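Side-chain contact in putative thiol-disulfide oxidoreductase (Bacteroides vulgatus, PDB 4GRF), which probably carries out thiol-disulfide exchange through its thioredoxin domain, the part of the longer protein that makes up this chain: residues L52-A57 with K61-Y66. Residues are numbered along the deposited sequence; the frame is centred on the assembly and turned at random.
Sequences LKTYNA and KGFTIY. With SO4 (sulfate ion), chain E.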
ATOM      1  N   LEU A  52      -6.603  -7.772   4.819  1.00 16.86           N
ATOM      2  CA  LEU A  52      -7.512  -8.629   4.068  1.00 17.41           C
ATOM      3  C   LEU A  52      -8.975  -8.415   4.488  1.00 20.80           C
ATOM      4  O   LEU A  52      -9.850  -8.334   3.626  1.00 21.49           O
ATOM      5  CB  LEU A  52      -7.106 -10.104   4.243  1.00 20.19           C
ATOM      6  CG  LEU A  52      -7.695 -11.104   3.244  1.00 39.85           C
ATOM      7  CD1 LEU A  52      -7.377 -10.722   1.804  1.00 45.56           C
ATOM      8  CD2 LEU A  52      -7.166 -12.498   3.574  1.00 41.56           C
ATOM      9  N   LYS A  53      -9.221  -8.301   5.790  1.00 22.93           N
ATOM     10  CA  LYS A  53     -10.576  -8.043   6.314  1.00 23.62           C
ATOM     11  C   LYS A  53     -11.117  -6.751   5.697  1.00 28.14           C
ATOM     12  O   LYS A  53     -12.268  -6.659   5.293  1.00 21.70           O
ATOM     13  CB  LYS A  53     -10.529  -7.869   7.830  1.00 23.99           C
ATOM     14  CG  LYS A  53     -11.898  -7.717   8.499  1.00 34.63           C
ATOM     15  CD  LYS A  53     -11.774  -7.358   9.976  1.00 47.46           C
ATOM     16  N   THR A  54     -10.259  -5.750   5.651  1.00 20.06           N
ATOM     17  CA  THR A  54     -10.639  -4.415   5.115  1.00 16.24           C
ATOM     18  C   THR A  54     -10.884  -4.477   3.617  1.00 18.72           C
ATOM     19  O   THR A  54     -11.876  -3.921   3.106  1.00 19.59           O
ATOM     20  CB  THR A  54      -9.533  -3.399   5.450  1.00 15.98           C
ATOM     21  OG1 THR A  54      -9.326  -3.347   6.866  1.00 19.13           O
ATOM     22  CG2 THR A  54      -9.891  -2.010   4.932  1.00 18.82           C
ATOM     23  N   TYR A  55     -10.011  -5.174   2.895  1.00 19.73           N
ATOM     24  CA  TYR A  55     -10.107  -5.301   1.459  1.00 18.73           C
ATOM     25  C   TYR A  55     -11.414  -6.004   1.106  1.00 23.20           C
ATOM     26  O   TYR A  55     -12.157  -5.573   0.219  1.00 23.75           O
ATOM     27  CB  TYR A  55      -8.912  -6.089   0.905  1.00 18.16           C
ATOM     28  CG  TYR A  55      -8.874  -6.231  -0.602  1.00 19.58           C
ATOM     29  CD1 TYR A  55      -8.775  -5.119  -1.439  1.00 21.86           C
ATOM     30  CD2 TYR A  55      -8.908  -7.480  -1.193  1.00 28.88           C
ATOM     31  CE1 TYR A  55      -8.723  -5.254  -2.815  1.00 22.96           C
ATOM     32  CE2 TYR A  55      -8.868  -7.625  -2.568  1.00 33.40           C
ATOM     33  CZ  TYR A  55      -8.775  -6.513  -3.377  1.00 29.81           C
ATOM     34  OH  TYR A  55      -8.728  -6.665  -4.741  1.00 36.30           O
ATOM     35  N   ASN A  56     -11.709  -7.069   1.813  1.00 22.68           N
ATOM     36  CA  ASN A  56     -12.919  -7.806   1.557  1.00 23.70           C
ATOM     37  C   ASN A  56     -14.189  -7.000   1.826  1.00 19.35           C
ATOM     38  O   ASN A  56     -15.123  -7.112   1.114  1.00 24.26           O
ATOM     39  CB  ASN A  56     -12.922  -9.133   2.325  1.00 25.40           C
ATOM     40  CG  ASN A  56     -12.101 -10.204   1.638  1.00 23.10           C
ATOM     41  OD1 ASN A  56     -11.924 -10.184   0.450  1.00 30.51           O
ATOM     42  ND2 ASN A  56     -11.592 -11.134   2.403  1.00 23.89           N
ATOM     43  N   ALA A  57     -14.202  -6.220   2.880  1.00 21.92           N
ATOM     44  CA  ALA A  57     -15.378  -5.454   3.290  1.00 22.25           C
ATOM     45  C   ALA A  57     -15.719  -4.337   2.309  1.00 28.06           C
ATOM     46  O   ALA A  57     -16.886  -4.053   2.091  1.00 26.36           O
ATOM     47  CB  ALA A  57     -15.166  -4.882   4.665  1.00 22.23           C
ATOM     48  N   LYS A  61     -16.838  -1.240  -3.172  1.00 26.44           N
ATOM     49  CA  LYS A  61     -17.410   0.087  -2.941  0.50 23.85           C
ATOM     50  C   LYS A  61     -16.512   1.277  -3.276  1.00 23.70           C
ATOM     51  O   LYS A  61     -16.742   2.375  -2.773  1.00 25.98           O
ATOM     52  CB  LYS A  61     -17.852   0.205  -1.490  0.50 22.98           C
ATOM     53  CG  LYS A  61     -18.731  -0.927  -1.002  0.50 29.66           C
ATOM     54  CD  LYS A  61     -18.995  -0.765   0.482  0.50 28.01           C
ATOM     55  CE  LYS A  61     -20.055  -1.731   0.984  0.50 40.60           C
ATOM     56  NZ  LYS A  61     -20.624  -1.253   2.270  0.50 34.42           N
ATOM     57  N   GLY A  62     -15.521   1.070  -4.134  1.00 26.09           N
ATOM     58  CA  GLY A  62     -14.641   2.154  -4.551  1.00 30.62           C
ATOM     59  C   GLY A  62     -13.400   2.219  -3.672  1.00 25.36           C
ATOM     60  O   GLY A  62     -12.984   3.302  -3.248  1.00 23.71           O
ATOM     61  N   PHE A  63     -12.860   1.040  -3.368  1.00 23.43           N
ATOM     62  CA  PHE A  63     -11.687   0.910  -2.509  1.00 20.34           C
ATOM     63  C   PHE A  63     -10.775  -0.195  -3.003  1.00 18.93           C
ATOM     64  O   PHE A  63     -11.225  -1.261  -3.429  1.00 20.11           O
ATOM     65  CB  PHE A  63     -12.109   0.571  -1.093  1.00 20.35           C
ATOM     66  CG  PHE A  63     -10.957   0.258  -0.167  1.00 15.84           C
ATOM     67  CD1 PHE A  63     -10.170   1.265   0.323  1.00 17.99           C
ATOM     68  CD2 PHE A  63     -10.659  -1.058   0.195  1.00 17.57           C
ATOM     69  CE1 PHE A  63      -9.125   0.988   1.173  1.00 13.77           C
ATOM     70  CE2 PHE A  63      -9.611  -1.345   1.032  1.00 21.46           C
ATOM     71  CZ  PHE A  63      -8.832  -0.327   1.530  1.00 20.34           C
ATOM     72  N   THR A  64      -9.471   0.041  -2.912  1.00 17.96           N
ATOM     73  CA  THR A  64      -8.525  -1.047  -3.096  1.00 18.21           C
ATOM     74  C   THR A  64      -7.272  -0.867  -2.212  1.00 14.84           C
ATOM     75  O   THR A  64      -7.116   0.131  -1.510  1.00 17.18           O
ATOM     76  CB  THR A  64      -8.146  -1.248  -4.578  1.00 23.86           C
ATOM     77  OG1 THR A  64      -7.469  -2.501  -4.735  1.00 22.05           O
ATOM     78  CG2 THR A  64      -7.285  -0.107  -5.106  1.00 24.11           C
ATOM     79  N   ILE A  65      -6.419  -1.884  -2.225  1.00 16.18           N
ATOM     80  CA  ILE A  65      -5.124  -1.798  -1.563  1.00 15.36           C
ATOM     81  C   ILE A  65      -4.050  -1.919  -2.620  1.00 12.65           C
ATOM     82  O   ILE A  65      -4.105  -2.782  -3.523  1.00 16.38           O
ATOM     83  CB  ILE A  65      -4.944  -2.893  -0.483  1.00 16.81           C
ATOM     84  CG1 ILE A  65      -6.082  -2.808   0.567  1.00 16.46           C
ATOM     85  CG2 ILE A  65      -3.559  -2.791   0.154  1.00 20.97           C
ATOM     86  CD1 ILE A  65      -6.049  -3.885   1.643  1.00 20.62           C
ATOM     87  N   TYR A  66      -3.066  -1.026  -2.508  1.00 14.98           N
ATOM     88  CA  TYR A  66      -1.907  -0.981  -3.384  1.00 15.22           C
ATOM     89  C   TYR A  66      -0.668  -1.229  -2.517  1.00 16.07           C
ATOM     90  O   TYR A  66      -0.249  -0.383  -1.711  1.00 16.47           O
ATOM     91  CB  TYR A  66      -1.850   0.386  -4.067  1.00 16.15           C
ATOM     92  CG  TYR A  66      -0.728   0.638  -5.073  1.00 15.96           C
ATOM     93  CD1 TYR A  66      -0.579  -0.135  -6.214  1.00 15.35           C
ATOM     94  CD2 TYR A  66       0.116   1.728  -4.916  1.00 15.36           C
ATOM     95  CE1 TYR A  66       0.412   0.139  -7.142  1.00 15.72           C
ATOM     96  CE2 TYR A  66       1.109   2.008  -5.826  1.00 17.04           C
ATOM     97  CZ  TYR A  66       1.253   1.225  -6.944  1.00 17.85           C
ATOM     98  OH  TYR A  66       2.245   1.520  -7.849  1.00 17.04           O
TER
HETATM   99  S   SO4 E 504      -8.926  -4.261  -7.543  1.00 47.62           S
HETATM  100  O1  SO4 E 504     -10.272  -3.984  -8.097  1.00 70.93           O
HETATM  101  O2  SO4 E 504      -8.985  -4.144  -6.060  1.00 36.26           O
HETATM  102  O3  SO4 E 504      -8.499  -5.631  -7.916  1.00 61.39           O
HETATM  103  O4  SO4 E 504      -7.962  -3.291  -8.126  1.00 39.57           O
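In the thioredoxin fold, helix 48-58 belongs to the beta-alpha-beta crossover from strand 31-37 to its parallel neighbour, strand 63-69, and Tyr55, Phe63, Thr64 and Ile65 carry its packing on that second strand. The two segments run roughly antiparallel, at 146°, their axes 8.2 Å apart at closest approach. Tyr55, apolar at its root and polar at its tip, has the largest area buried here. Its CG stands anti to the backbone N (chi1 -177°), which puts the ring alongside Thr64, both side chains pointing the same way. Tyr55 CB packs on Ile65 CD1 at 3.7 Å; farther out, the ring edge brings Tyr55 CE1 to 3.6 Å from Thr64 OG1. Phe63 points toward the helix and meets Tyr55 CA with its ring edge, CE2 at 4.0 Å, while Thr54 CG2 lies 3.9 Å from Phe63 CZ.

No direct hydrogen bond joins helix and strand; one sulfate oxygen links them: O2 accepts from Tyr55 OH at 2.9 Å, in the plane of the ring, and from Thr64 OG1 at 2.6 Å, and Asn89 ND2 also binds the ion. A leucine in place of Tyr55 would probably lose the ring edge beside Thr64 and leave the sulfate one donor short. The contact thus grades from apolar beside Phe63 to polar at the sulfate, probably a guest from the crystallisation liquor, so the apolar packing likely does most of the joining.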